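2-hydroxyisobutyryl-CoA mutase large subunit (Aquincola tertiaricarbonis, PDB 4R3U) catalyses, together with its small cobalamin-binding subunit, the isomerization of 2-hydroxyisobutyryl-CoA and (S)-3-hydroxybutyryl-CoA, a B12-dependent carbon-skeleton rearrangement. Local coordinates at residues S182-L186 with M553-V557; R231-I236 with D534-M540; T344-L349 with R360-A365; K351-M355 with E485-K491. All coordinates share one frame; numbering follows the deposited sequence.

Interaction 1 (S182-L186 with M553-V557)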
loop_
_atom_site.group_PDB
_atom_site.type_symbol
_atom_site.label_atom_id
_atom_site.label_comp_id
_atom_site.label_asym_id
_atom_site.label_seq_id
_atom_site.Cartn_x
_atom_site.Cartn_y
_atom_site.Cartn_z
ATOM N N SER A 182 -31.791 -9.617 -14.531
ATOM C CA SER A 182 -32.314 -8.830 -15.654
ATOM C C SER A 182 -31.172 -8.429 -16.619
ATOM O O SER A 182 -31.323 -7.491 -17.416
ATOM C CB SER A 182 -33.064 -7.606 -15.143
ATOM O OG SER A 182 -32.224 -6.822 -14.312
ATOM N N ALA A 183 -30.044 -9.184 -16.570
ATOM C CA ALA A 183 -28.883 -8.972 -17.427
ATOM C C ALA A 183 -29.207 -9.050 -18.910
ATOM O O ALA A 183 -28.636 -8.270 -19.690
ATOM C CB ALA A 183 -27.788 -9.970 -17.092
ATOM N N TRP A 184 -30.105 -9.993 -19.312
ATOM C CA TRP A 184 -30.445 -10.185 -20.720
ATOM C C TRP A 184 -31.114 -8.965 -21.339
ATOM O O TRP A 184 -30.843 -8.641 -22.500
ATOM C CB TRP A 184 -31.190 -11.508 -20.955
ATOM C CG TRP A 184 -32.695 -11.447 -21.064
ATOM C CD1 TRP A 184 -33.433 -11.489 -22.212
ATOM C CD2 TRP A 184 -33.636 -11.427 -19.980
ATOM N NE1 TRP A 184 -34.778 -11.496 -21.914
ATOM C CE2 TRP A 184 -34.933 -11.452 -20.550
ATOM C CE3 TRP A 184 -33.516 -11.368 -18.578
ATOM C CZ2 TRP A 184 -36.102 -11.444 -19.762
ATOM C CZ3 TRP A 184 -34.671 -11.324 -17.803
ATOM C CH2 TRP A 184 -35.943 -11.384 -18.389
ATOM N N ILE A 185 -31.946 -8.268 -20.539
ATOM C CA ILE A 185 -32.667 -7.045 -20.920
ATOM C C ILE A 185 -31.638 -5.922 -21.166
ATOM O O ILE A 185 -31.696 -5.248 -22.185
ATOM C CB ILE A 185 -33.752 -6.695 -19.847
ATOM C CG1 ILE A 185 -34.908 -7.703 -19.911
ATOM C CG2 ILE A 185 -34.249 -5.239 -19.978
ATOM C CD1 ILE A 185 -35.714 -7.735 -18.752
ATOM N N LEU A 186 -30.671 -5.772 -20.259
ATOM C CA LEU A 186 -29.612 -4.775 -20.418
ATOM C C LEU A 186 -28.677 -5.062 -21.576
ATOM O O LEU A 186 -28.279 -4.124 -22.265
ATOM C CB LEU A 186 -28.882 -4.507 -19.105
ATOM C CG LEU A 186 -29.435 -3.305 -18.391
ATOM C CD1 LEU A 186 -30.736 -3.606 -17.725
ATOM C CD2 LEU A 186 -28.505 -2.830 -17.395
ATOM N N MET A 553 -38.167 -2.734 -18.799
ATOM C CA MET A 553 -37.672 -3.951 -18.171
ATOM C C MET A 553 -38.838 -4.675 -17.455
ATOM O O MET A 553 -38.978 -5.890 -17.586
ATOM C CB MET A 553 -36.561 -3.594 -17.172
ATOM C CG MET A 553 -36.057 -4.784 -16.401
ATOM S SD MET A 553 -35.014 -4.313 -15.055
ATOM C CE MET A 553 -33.528 -4.019 -15.892
ATOM N N GLY A 554 -39.646 -3.891 -16.728
ATOM C CA GLY A 554 -40.843 -4.331 -16.022
ATOM C C GLY A 554 -41.845 -5.015 -16.924
ATOM O O GLY A 554 -42.387 -6.051 -16.543
ATOM N N ASP A 555 -42.070 -4.472 -18.138
ATOM C CA ASP A 555 -42.995 -5.077 -19.127
ATOM C C ASP A 555 -42.560 -6.522 -19.428
ATOM O O ASP A 555 -43.374 -7.445 -19.332
ATOM C CB ASP A 555 -43.011 -4.283 -20.456
ATOM C CG ASP A 555 -43.611 -2.891 -20.454
ATOM O OD1 ASP A 555 -44.594 -2.664 -19.722
ATOM O OD2 ASP A 555 -43.144 -2.049 -21.237
ATOM N N ILE A 556 -41.249 -6.690 -19.747
ATOM C CA ILE A 556 -40.558 -7.936 -20.083
ATOM C C ILE A 556 -40.537 -8.897 -18.899
ATOM O O ILE A 556 -40.955 -10.056 -19.055
ATOM C CB ILE A 556 -39.140 -7.665 -20.703
ATOM C CG1 ILE A 556 -39.248 -6.757 -21.977
ATOM C CG2 ILE A 556 -38.415 -8.971 -21.043
ATOM C CD1 ILE A 556 -37.947 -6.047 -22.403
ATOM N N VAL A 557 -40.056 -8.414 -17.724
ATOM C CA VAL A 557 -39.949 -9.174 -16.467
ATOM C C VAL A 557 -41.310 -9.703 -15.987
ATOM O O VAL A 557 -41.424 -10.900 -15.681
ATOM C CB VAL A 557 -39.172 -8.392 -15.369
ATOM C CG1 VAL A 557 -39.468 -8.909 -13.957
ATOM C CG2 VAL A 557 -37.668 -8.385 -15.650
#

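Interaction 2 (R231-I236 with D534-M540)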
loop_
_atom_site.group_PDB
_atom_site.type_symbol
_atom_site.label_atom_id
_atom_site.label_comp_id
_atom_site.label_asym_id
_atom_site.label_seq_id
_atom_site.Cartn_x
_atom_site.Cartn_y
_atom_site.Cartn_z
ATOM N N ARG A 231 -31.300 -20.923 -17.928
ATOM C CA ARG A 231 -31.598 -20.903 -19.356
ATOM C C ARG A 231 -31.343 -19.466 -19.933
ATOM O O ARG A 231 -30.853 -19.334 -21.054
ATOM C CB ARG A 231 -33.051 -21.404 -19.588
ATOM C CG ARG A 231 -33.581 -21.252 -21.010
ATOM C CD ARG A 231 -34.303 -19.933 -21.203
ATOM N NE ARG A 231 -34.662 -19.712 -22.607
ATOM C CZ ARG A 231 -35.824 -20.058 -23.154
ATOM N NH1 ARG A 231 -36.763 -20.650 -22.422
ATOM N NH2 ARG A 231 -36.059 -19.810 -24.433
ATOM N N ILE A 232 -31.645 -18.406 -19.153
ATOM C CA ILE A 232 -31.394 -17.037 -19.594
ATOM C C ILE A 232 -29.874 -16.840 -19.733
ATOM O O ILE A 232 -29.424 -16.394 -20.800
ATOM C CB ILE A 232 -32.093 -15.950 -18.718
ATOM C CG1 ILE A 232 -33.621 -16.043 -18.795
ATOM C CG2 ILE A 232 -31.656 -14.546 -19.153
ATOM C CD1 ILE A 232 -34.340 -15.494 -17.582
ATOM N N VAL A 233 -29.083 -17.233 -18.693
ATOM C CA VAL A 233 -27.613 -17.161 -18.731
ATOM C C VAL A 233 -27.090 -17.881 -19.984
ATOM O O VAL A 233 -26.241 -17.357 -20.706
ATOM C CB VAL A 233 -26.958 -17.690 -17.432
ATOM C CG1 VAL A 233 -25.444 -17.522 -17.478
ATOM C CG2 VAL A 233 -27.526 -16.966 -16.210
ATOM N N ARG A 234 -27.661 -19.049 -20.265
ATOM C CA ARG A 234 -27.326 -19.875 -21.421
ATOM C C ARG A 234 -27.629 -19.098 -22.698
ATOM O O ARG A 234 -26.762 -18.988 -23.558
ATOM C CB ARG A 234 -28.127 -21.175 -21.330
ATOM C CG ARG A 234 -27.774 -22.259 -22.320
ATOM C CD ARG A 234 -29.018 -23.079 -22.616
ATOM N NE ARG A 234 -30.048 -22.266 -23.267
ATOM C CZ ARG A 234 -31.239 -22.706 -23.649
ATOM N NH1 ARG A 234 -32.100 -21.886 -24.228
ATOM N NH2 ARG A 234 -31.583 -23.967 -23.450
ATOM N N ASP A 235 -28.822 -18.504 -22.805
ATOM C CA ASP A 235 -29.190 -17.670 -23.962
ATOM C C ASP A 235 -28.262 -16.454 -24.132
ATOM O O ASP A 235 -27.934 -16.071 -25.257
ATOM C CB ASP A 235 -30.641 -17.205 -23.854
ATOM C CG ASP A 235 -31.676 -18.277 -24.043
ATOM O OD1 ASP A 235 -31.300 -19.463 -24.130
ATOM O OD2 ASP A 235 -32.865 -17.937 -24.068
ATOM N N ILE A 236 -27.833 -15.866 -23.016
ATOM C CA ILE A 236 -26.895 -14.744 -23.068
ATOM C C ILE A 236 -25.587 -15.260 -23.664
ATOM O O ILE A 236 -25.062 -14.655 -24.599
ATOM C CB ILE A 236 -26.693 -14.054 -21.687
ATOM C CG1 ILE A 236 -27.983 -13.357 -21.220
ATOM C CG2 ILE A 236 -25.518 -13.080 -21.730
ATOM C CD1 ILE A 236 -27.977 -12.994 -19.669
ATOM N N ASP A 534 -40.413 -22.512 -25.162
ATOM C CA ASP A 534 -39.559 -23.462 -25.869
ATOM C C ASP A 534 -38.148 -23.295 -25.303
ATOM O O ASP A 534 -37.487 -22.294 -25.604
ATOM C CB ASP A 534 -39.591 -23.193 -27.383
ATOM C CG ASP A 534 -38.879 -24.221 -28.254
ATOM O OD1 ASP A 534 -38.129 -25.056 -27.701
ATOM O OD2 ASP A 534 -39.071 -24.186 -29.494
ATOM N N GLU A 535 -37.700 -24.268 -24.457
ATOM C CA GLU A 535 -36.387 -24.267 -23.782
ATOM C C GLU A 535 -35.192 -24.255 -24.752
ATOM O O GLU A 535 -34.104 -23.831 -24.371
ATOM C CB GLU A 535 -36.240 -25.460 -22.800
ATOM C CG GLU A 535 -37.282 -25.643 -21.701
ATOM C CD GLU A 535 -37.240 -24.685 -20.528
ATOM O OE1 GLU A 535 -36.156 -24.528 -19.919
ATOM O OE2 GLU A 535 -38.242 -23.962 -20.329
ATOM N N SER A 536 -35.395 -24.692 -25.992
ATOM C CA SER A 536 -34.361 -24.751 -27.031
ATOM C C SER A 536 -34.126 -23.407 -27.768
ATOM O O SER A 536 -33.035 -23.190 -28.322
ATOM C CB SER A 536 -34.661 -25.874 -28.022
ATOM O OG SER A 536 -35.755 -25.538 -28.857
ATOM N N GLN A 537 -35.147 -22.526 -27.782
ATOM C CA GLN A 537 -35.092 -21.216 -28.436
ATOM C C GLN A 537 -34.336 -20.183 -27.606
ATOM O O GLN A 537 -34.303 -20.300 -26.387
ATOM C CB GLN A 537 -36.509 -20.719 -28.742
ATOM C CG GLN A 537 -37.080 -21.271 -30.054
ATOM C CD GLN A 537 -38.437 -20.685 -30.328
ATOM O OE1 GLN A 537 -38.611 -19.464 -30.397
ATOM N NE2 GLN A 537 -39.436 -21.545 -30.486
ATOM N N ASN A 538 -33.725 -19.171 -28.256
ATOM C CA ASN A 538 -32.992 -18.107 -27.566
ATOM C C ASN A 538 -33.892 -16.863 -27.371
ATOM O O ASN A 538 -34.595 -16.444 -28.301
ATOM C CB ASN A 538 -31.690 -17.765 -28.290
ATOM C CG ASN A 538 -30.690 -16.986 -27.455
ATOM O OD1 ASN A 538 -30.984 -15.917 -26.921
ATOM N ND2 ASN A 538 -29.473 -17.482 -27.346
ATOM N N LEU A 539 -33.878 -16.296 -26.148
ATOM C CA LEU A 539 -34.689 -15.135 -25.759
ATOM C C LEU A 539 -34.146 -13.815 -26.262
ATOM O O LEU A 539 -34.890 -12.842 -26.324
ATOM C CB LEU A 539 -34.833 -15.060 -24.230
ATOM C CG LEU A 539 -35.749 -16.085 -23.571
ATOM C CD1 LEU A 539 -35.557 -16.080 -22.079
ATOM C CD2 LEU A 539 -37.187 -15.826 -23.889
ATOM N N MET A 540 -32.846 -13.770 -26.582
ATOM C CA MET A 540 -32.152 -12.550 -27.006
ATOM C C MET A 540 -32.700 -11.785 -28.209
ATOM O O MET A 540 -32.978 -10.595 -28.040
ATOM C CB MET A 540 -30.634 -12.737 -27.068
ATOM C CG MET A 540 -29.988 -12.865 -25.692
ATOM S SD MET A 540 -30.261 -11.450 -24.606
ATOM C CE MET A 540 -29.580 -10.110 -25.599
HETATM O O HOH W 1 -36.640 -21.541 -19.549
#

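Interaction 3 (T344-L349 with R360-A365)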
loop_
_atom_site.group_PDB
_atom_site.type_symbol
_atom_site.label_atom_id
_atom_site.label_comp_id
_atom_site.label_asym_id
_atom_site.label_seq_id
_atom_site.Cartn_x
_atom_site.Cartn_y
_atom_site.Cartn_z
ATOM N N THR A 344 -11.065 -5.055 -4.790
ATOM C CA THR A 344 -10.447 -5.154 -3.482
ATOM C C THR A 344 -11.551 -5.434 -2.459
ATOM O O THR A 344 -12.724 -5.084 -2.715
ATOM C CB THR A 344 -9.539 -3.930 -3.221
ATOM O OG1 THR A 344 -10.320 -2.734 -3.191
ATOM C CG2 THR A 344 -8.420 -3.787 -4.268
ATOM N N ALA A 345 -11.211 -6.131 -1.334
ATOM C CA ALA A 345 -12.199 -6.483 -0.317
ATOM C C ALA A 345 -12.765 -5.310 0.470
ATOM O O ALA A 345 -12.134 -4.779 1.401
ATOM C CB ALA A 345 -11.638 -7.530 0.623
ATOM N N ALA A 346 -14.001 -4.954 0.139
ATOM C CA ALA A 346 -14.783 -3.906 0.779
ATOM C C ALA A 346 -15.068 -4.297 2.277
ATOM O O ALA A 346 -15.052 -3.426 3.160
ATOM C CB ALA A 346 -16.059 -3.765 0.017
ATOM N N ALA A 347 -15.257 -5.622 2.561
ATOM C CA ALA A 347 -15.513 -6.105 3.911
ATOM C C ALA A 347 -14.333 -5.863 4.920
ATOM O O ALA A 347 -14.561 -5.921 6.149
ATOM C CB ALA A 347 -15.926 -7.575 3.884
ATOM N N THR A 348 -13.102 -5.578 4.409
ATOM C CA THR A 348 -11.929 -5.304 5.255
ATOM C C THR A 348 -11.835 -3.826 5.693
ATOM O O THR A 348 -11.059 -3.485 6.596
ATOM C CB THR A 348 -10.643 -5.669 4.561
ATOM O OG1 THR A 348 -10.492 -4.834 3.432
ATOM C CG2 THR A 348 -10.552 -7.124 4.185
ATOM N N LEU A 349 -12.574 -2.952 5.006
ATOM C CA LEU A 349 -12.554 -1.511 5.203
ATOM C C LEU A 349 -13.447 -1.074 6.348
ATOM O O LEU A 349 -14.467 -1.710 6.624
ATOM C CB LEU A 349 -12.870 -0.778 3.881
ATOM C CG LEU A 349 -12.065 -1.207 2.618
ATOM C CD1 LEU A 349 -12.355 -0.297 1.463
ATOM C CD2 LEU A 349 -10.576 -1.154 2.845
ATOM N N ARG A 360 -4.989 -0.359 3.225
ATOM C CA ARG A 360 -5.623 -1.658 3.044
ATOM C C ARG A 360 -5.819 -1.948 1.576
ATOM O O ARG A 360 -5.421 -3.015 1.116
ATOM C CB ARG A 360 -6.995 -1.680 3.749
ATOM C CG ARG A 360 -6.919 -1.646 5.266
ATOM C CD ARG A 360 -8.295 -1.694 5.878
ATOM N NE ARG A 360 -8.220 -1.975 7.306
ATOM C CZ ARG A 360 -8.713 -1.209 8.267
ATOM N NH1 ARG A 360 -9.354 -0.087 7.968
ATOM N NH2 ARG A 360 -8.578 -1.568 9.541
ATOM N N THR A 361 -6.407 -0.987 0.838
ATOM C CA THR A 361 -6.714 -1.050 -0.601
ATOM C C THR A 361 -5.450 -1.046 -1.448
ATOM O O THR A 361 -5.474 -1.609 -2.533
ATOM C CB THR A 361 -7.771 0.015 -0.956
ATOM O OG1 THR A 361 -8.970 -0.318 -0.264
ATOM C CG2 THR A 361 -8.056 0.132 -2.456
ATOM N N SER A 362 -4.346 -0.433 -0.965
ATOM C CA SER A 362 -3.059 -0.429 -1.698
ATOM C C SER A 362 -2.517 -1.860 -1.777
ATOM O O SER A 362 -2.224 -2.346 -2.867
ATOM C CB SER A 362 -2.031 0.465 -1.006
ATOM O OG SER A 362 -2.398 1.816 -1.198
ATOM N N LEU A 363 -2.457 -2.549 -0.606
ATOM C CA LEU A 363 -1.962 -3.910 -0.487
ATOM C C LEU A 363 -2.809 -4.888 -1.318
ATOM O O LEU A 363 -2.247 -5.728 -2.036
ATOM C CB LEU A 363 -1.887 -4.321 1.004
ATOM C CG LEU A 363 -1.103 -3.366 1.911
ATOM C CD1 LEU A 363 -1.140 -3.808 3.336
ATOM C CD2 LEU A 363 0.333 -3.167 1.439
ATOM N N GLN A 364 -4.151 -4.735 -1.239
ATOM C CA GLN A 364 -5.127 -5.544 -1.959
ATOM C C GLN A 364 -5.035 -5.334 -3.483
ATOM O O GLN A 364 -5.087 -6.305 -4.226
ATOM C CB GLN A 364 -6.531 -5.297 -1.418
ATOM C CG GLN A 364 -6.732 -5.866 -0.023
ATOM C CD GLN A 364 -7.930 -5.273 0.671
ATOM O OE1 GLN A 364 -8.890 -4.831 0.026
ATOM N NE2 GLN A 364 -7.907 -5.257 2.014
ATOM N N ALA A 365 -4.807 -4.079 -3.941
ATOM C CA ALA A 365 -4.588 -3.771 -5.330
ATOM C C ALA A 365 -3.305 -4.481 -5.796
ATOM O O ALA A 365 -3.309 -5.099 -6.861
ATOM C CB ALA A 365 -4.464 -2.279 -5.514
HETATM O O HOH W 2 -10.278 -2.462 -0.546
#

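Interaction 4 (K351-M355 with E485-K491)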
loop_
_atom_site.group_PDB
_atom_site.type_symbol
_atom_site.label_atom_id
_atom_site.label_comp_id
_atom_site.label_asym_id
_atom_site.label_seq_id
_atom_site.Cartn_x
_atom_site.Cartn_y
_atom_site.Cartn_z
ATOM N N LYS A 351 -15.327 2.133 9.038
ATOM C CA LYS A 351 -15.973 3.419 9.294
ATOM C C LYS A 351 -15.008 4.175 10.251
ATOM O O LYS A 351 -14.543 5.246 9.862
ATOM C CB LYS A 351 -17.397 3.263 9.887
ATOM C CG LYS A 351 -18.206 4.573 9.959
ATOM C CD LYS A 351 -19.649 4.336 10.390
ATOM C CE LYS A 351 -20.475 5.605 10.516
ATOM N NZ LYS A 351 -21.026 6.093 9.215
ATOM N N PRO A 352 -14.561 3.631 11.415
ATOM C CA PRO A 352 -13.561 4.373 12.208
ATOM C C PRO A 352 -12.234 4.479 11.455
ATOM O O PRO A 352 -11.855 3.542 10.721
ATOM C CB PRO A 352 -13.407 3.527 13.477
ATOM C CG PRO A 352 -13.853 2.193 13.122
ATOM C CD PRO A 352 -14.905 2.346 12.073
ATOM N N GLN A 353 -11.550 5.637 11.585
ATOM C CA GLN A 353 -10.240 5.887 10.972
ATOM C C GLN A 353 -10.230 5.555 9.477
ATOM O O GLN A 353 -9.245 4.994 8.964
ATOM C CB GLN A 353 -9.148 5.103 11.726
ATOM C CG GLN A 353 -9.056 5.444 13.205
ATOM C CD GLN A 353 -7.840 4.819 13.809
ATOM O OE1 GLN A 353 -7.928 4.071 14.791
ATOM N NE2 GLN A 353 -6.678 5.188 13.271
ATOM N N TYR A 354 -11.340 5.895 8.781
ATOM C CA TYR A 354 -11.552 5.601 7.358
ATOM C C TYR A 354 -10.370 5.833 6.417
ATOM O O TYR A 354 -10.237 5.044 5.487
ATOM C CB TYR A 354 -12.874 6.191 6.803
ATOM C CG TYR A 354 -12.830 7.688 6.575
ATOM C CD1 TYR A 354 -13.121 8.574 7.602
ATOM C CD2 TYR A 354 -12.452 8.219 5.337
ATOM C CE1 TYR A 354 -12.984 9.951 7.431
ATOM C CE2 TYR A 354 -12.325 9.597 5.146
ATOM C CZ TYR A 354 -12.590 10.460 6.202
ATOM O OH TYR A 354 -12.515 11.822 6.042
ATOM N N MET A 355 -9.513 6.891 6.619
ATOM C CA MET A 355 -8.373 7.130 5.688
ATOM C C MET A 355 -7.350 6.007 5.651
ATOM O O MET A 355 -6.624 5.860 4.681
ATOM C CB MET A 355 -7.688 8.488 5.865
ATOM C CG MET A 355 -8.397 9.650 5.210
ATOM S SD MET A 355 -8.919 9.524 3.477
ATOM C CE MET A 355 -7.363 9.630 2.588
ATOM N N GLU A 485 -9.747 4.594 18.764
ATOM C CA GLU A 485 -9.680 6.018 19.081
ATOM C C GLU A 485 -11.056 6.574 19.348
ATOM O O GLU A 485 -11.999 6.138 18.710
ATOM C CB GLU A 485 -9.114 6.786 17.873
ATOM C CG GLU A 485 -7.613 6.650 17.677
ATOM C CD GLU A 485 -7.075 7.223 16.375
ATOM O OE1 GLU A 485 -7.638 8.213 15.853
ATOM O OE2 GLU A 485 -6.082 6.661 15.868
ATOM N N ASN A 486 -11.172 7.604 20.207
ATOM C CA ASN A 486 -12.457 8.274 20.377
ATOM C C ASN A 486 -12.422 9.580 19.533
ATOM O O ASN A 486 -12.298 10.689 20.078
ATOM C CB ASN A 486 -12.834 8.436 21.839
ATOM C CG ASN A 486 -13.165 7.107 22.489
ATOM O OD1 ASN A 486 -12.282 6.326 22.874
ATOM N ND2 ASN A 486 -14.451 6.816 22.616
ATOM N N GLU A 487 -12.456 9.398 18.162
ATOM C CA GLU A 487 -12.446 10.440 17.124
ATOM C C GLU A 487 -13.731 11.267 17.219
ATOM O O GLU A 487 -14.823 10.753 16.961
ATOM C CB GLU A 487 -12.414 9.821 15.713
ATOM C CG GLU A 487 -11.304 8.850 15.361
ATOM C CD GLU A 487 -11.524 8.201 14.002
ATOM O OE1 GLU A 487 -12.425 7.340 13.886
ATOM O OE2 GLU A 487 -10.768 8.527 13.060
ATOM N N GLU A 488 -13.615 12.534 17.594
ATOM C CA GLU A 488 -14.783 13.414 17.734
ATOM C C GLU A 488 -14.923 14.367 16.539
ATOM O O GLU A 488 -16.016 14.871 16.257
ATOM C CB GLU A 488 -14.737 14.174 19.078
ATOM C CG GLU A 488 -13.674 15.265 19.202
ATOM C CD GLU A 488 -12.205 14.869 19.204
ATOM O OE1 GLU A 488 -11.871 13.769 19.705
ATOM O OE2 GLU A 488 -11.381 15.687 18.730
ATOM N N ASP A 489 -13.792 14.600 15.849
ATOM C CA ASP A 489 -13.662 15.496 14.713
ATOM C C ASP A 489 -13.653 14.719 13.392
ATOM O O ASP A 489 -12.749 14.917 12.570
ATOM C CB ASP A 489 -12.390 16.367 14.878
ATOM C CG ASP A 489 -12.634 17.673 15.601
ATOM O OD1 ASP A 489 -13.207 18.599 14.976
ATOM O OD2 ASP A 489 -12.240 17.778 16.790
ATOM N N VAL A 490 -14.657 13.835 13.177
ATOM C CA VAL A 490 -14.729 13.102 11.910
ATOM C C VAL A 490 -15.347 13.978 10.797
ATOM O O VAL A 490 -16.536 14.299 10.828
ATOM C CB VAL A 490 -15.355 11.683 12.011
ATOM C CG1 VAL A 490 -15.416 10.983 10.645
ATOM C CG2 VAL A 490 -14.598 10.831 13.027
ATOM N N LYS A 491 -14.508 14.374 9.843
ATOM C CA LYS A 491 -14.898 15.170 8.701
ATOM C C LYS A 491 -14.786 14.267 7.483
ATOM O O LYS A 491 -13.710 13.760 7.142
ATOM C CB LYS A 491 -14.000 16.416 8.551
ATOM C CG LYS A 491 -14.255 17.556 9.562
ATOM C CD LYS A 491 -13.269 17.656 10.776
ATOM C CE LYS A 491 -11.915 18.285 10.510
ATOM N NZ LYS A 491 -11.036 18.199 11.711
#

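Interaction 1 (S182-L186 with M553-V557)
S182 opens the contact by laying CB and OG against the end of M553, OG lying 3.5 Å from the methyl CE. The hydroxyl spends its polarity elsewhere, on T133 O, and a small residue leaves room for the thioether. W184 comes next: the far end of its indole reaches I556, CZ2 lying 3.6 Å from CG2. I185 CG1 lies over the centre of the indole, 3.7 Å above one face. With CG1 beside the backbone N (chi1 -71°) and the chain extended, I185 CD1 reaches M553 CG, I556 CG2 and V557 CG2, the last at 3.7 Å. L186 finishes the row, CD1 meeting M553 CE at 3.4 Å. An unbranched methionine suits this place because its bend at chi3 (-80°) brings CE between S182 and L186. Shortened to an alanine, M553 would probably leave a gap beside S182 and L186 and take away one of the three partners of I185 CD1. Helix 183-196, following strand 175-178 of the TIM barrel, and the C-terminal helix 553-564 thus meet mainly through apolar side chains, with helix 226-243 against W184, helix 540-549 against W184, I185 and I556, and helix 518-532 beyond I556.

Interaction 2 (R231-I236 with D534-M540)
The R231 guanidinium is sandwiched between L539 CD1 over one face and E535 CA over the other, while a water and the D235 carboxylate lie at its edge. The R234 guanidinium turns its edge to the loop, so that NH1 and NH2 both grip E535 O end-on, at 2.8 and 2.7 Å; R231 CG covers one of its faces. NH1 of R234 also takes the syn lone pair of D235 OD1 at 2.6 Å, a salt bridge. The loop between helices 518-532 and 540-549 is held against helix 226-243; its D534-Q537 type I beta turn supplies the carbonyls, and D534 OD1 accepts from S536 N in an Asx turn. R231 NH2 adds weak bonds to D534 O and Q537 O and also bonds V531 O. D235 is the hub, a short acid whose two oxygens serve both arginines and the loop. Its OD2 receives R231 NE and L539 N (2.8 Å) from opposite faces of the carboxylate plane. With an alanine in place of D235, R231 and R234 would probably lose their shared salt-bridge partner and L539 N its acceptor. N538 ND2 donates to D235 O at 3.0 Å while its OD1 caps M540 N, where the next helix starts.

Interaction 3 (T344-L349 with R360-A365)
The amide of Q364 joins helix 357-370 to the loop that precedes it, within one beta-alpha unit of the TIM barrel: strand 340-344 ends at T344, the chain turns through a 3-10 segment, and the following helix packs back on that turn. NE2 of Q364 donates to T348 OG1 at 3.0 Å, fairly straight (158°) and with the oxygen in the amide plane. OE1 accepts from a water 2.8 Å away, which is also hydrogen-bonded to T344 OG1 and T361 OG1. Glutamine fits because, extended beyond CG, it carries a donor and an acceptor into a buried place lined with threonines.

The next layer fixes those partners. T348 OG1 lies between its own backbone N and carbonyl carbon (chi1 64°), and from there it donates to A345 O at 2.6 Å, in the carbonyl plane. It is thus a relay: donor to the loop, acceptor from the helix. L349 CD2 packs on R360 CB at 3.7 Å and lies beside the T361 hydroxyl.

R360 runs extended alongside L349, with T348 O over one face of its guanidinium. Its charged end is held by I478 O, N357 OD1 and T350 OG1, and by a salt bridge to E406 of the second subunit. Between the two threonines, A346 and A347 touch cobalamin, and A346 touches 5'-deoxyadenosine, so this turn lines the cofactor site; their small side chains probably help to make room for the ligands. At the strand end, the methyl T344 CG2 lies 3.6 Å from A365 N.

Interaction 4 (K351-M355 with E485-K491)
Q353 N donates to E487 OE1 at 3.0 Å (154°), meeting the oxygen on its syn side, and a second hydrogen bond works beside it. The phenol of Y354 gives its proton to K491 O at 2.5 Å, the carbonyl oxygen sitting at the edge of the ring and near its plane. Y354 gets there with CG between its backbone N and carbonyl carbon (chi1 75°), which swings the ring across to the second loop; tyrosine suits the place because its long rigid ring carries a hydroxyl donor as far as K491 O.

The backbone donor is put forward by a type II beta turn from K351 to Y354. Proline suits its second position, where its ring restrains phi, while Q353 occupies the third with positive phi (51°). The extended chain of E487 also brings OE1 to 3.6 Å from P352 CA.

Van der Waals contact is lighter. V490 CG1 comes alongside the Y354 ring, 4.2 Å from CE1, while F385 meets that ring edge-to-face.

Charge comes from the neighbour: the E485 carboxylate, close to the end of Q353, forms salt bridges with R398 and K394 of the second subunit. Acid side chains of one loop therefore serve two purposes, E487 gripping the turn of its own chain and E485 the other copy, which ties this surface contact to the subunit interface.

Overall arrangement
The four contacts form two groups. Interactions 1 and 2, with centres 14 Å apart, touch through W184, which packs on I232, I236 and M540; together they fasten barrel helices 183-196 and 226-243 to the C-terminal helices 540-549 and 553-564. Interaction 3 lies across the chain's centre, 33 Å from interaction 1, centre to centre. Interaction 4 is 18 Å from interaction 3 and shares with it the connection 345-356 between strand 340-344 and helix 357-370. Along the chain, interaction 2 nests inside interaction 1, and interactions 3 and 4 nest inside both while crossing each other. One group thus ties the C-terminal helices to the helical layer of the barrel; the other links the cofactor side to the second subunit.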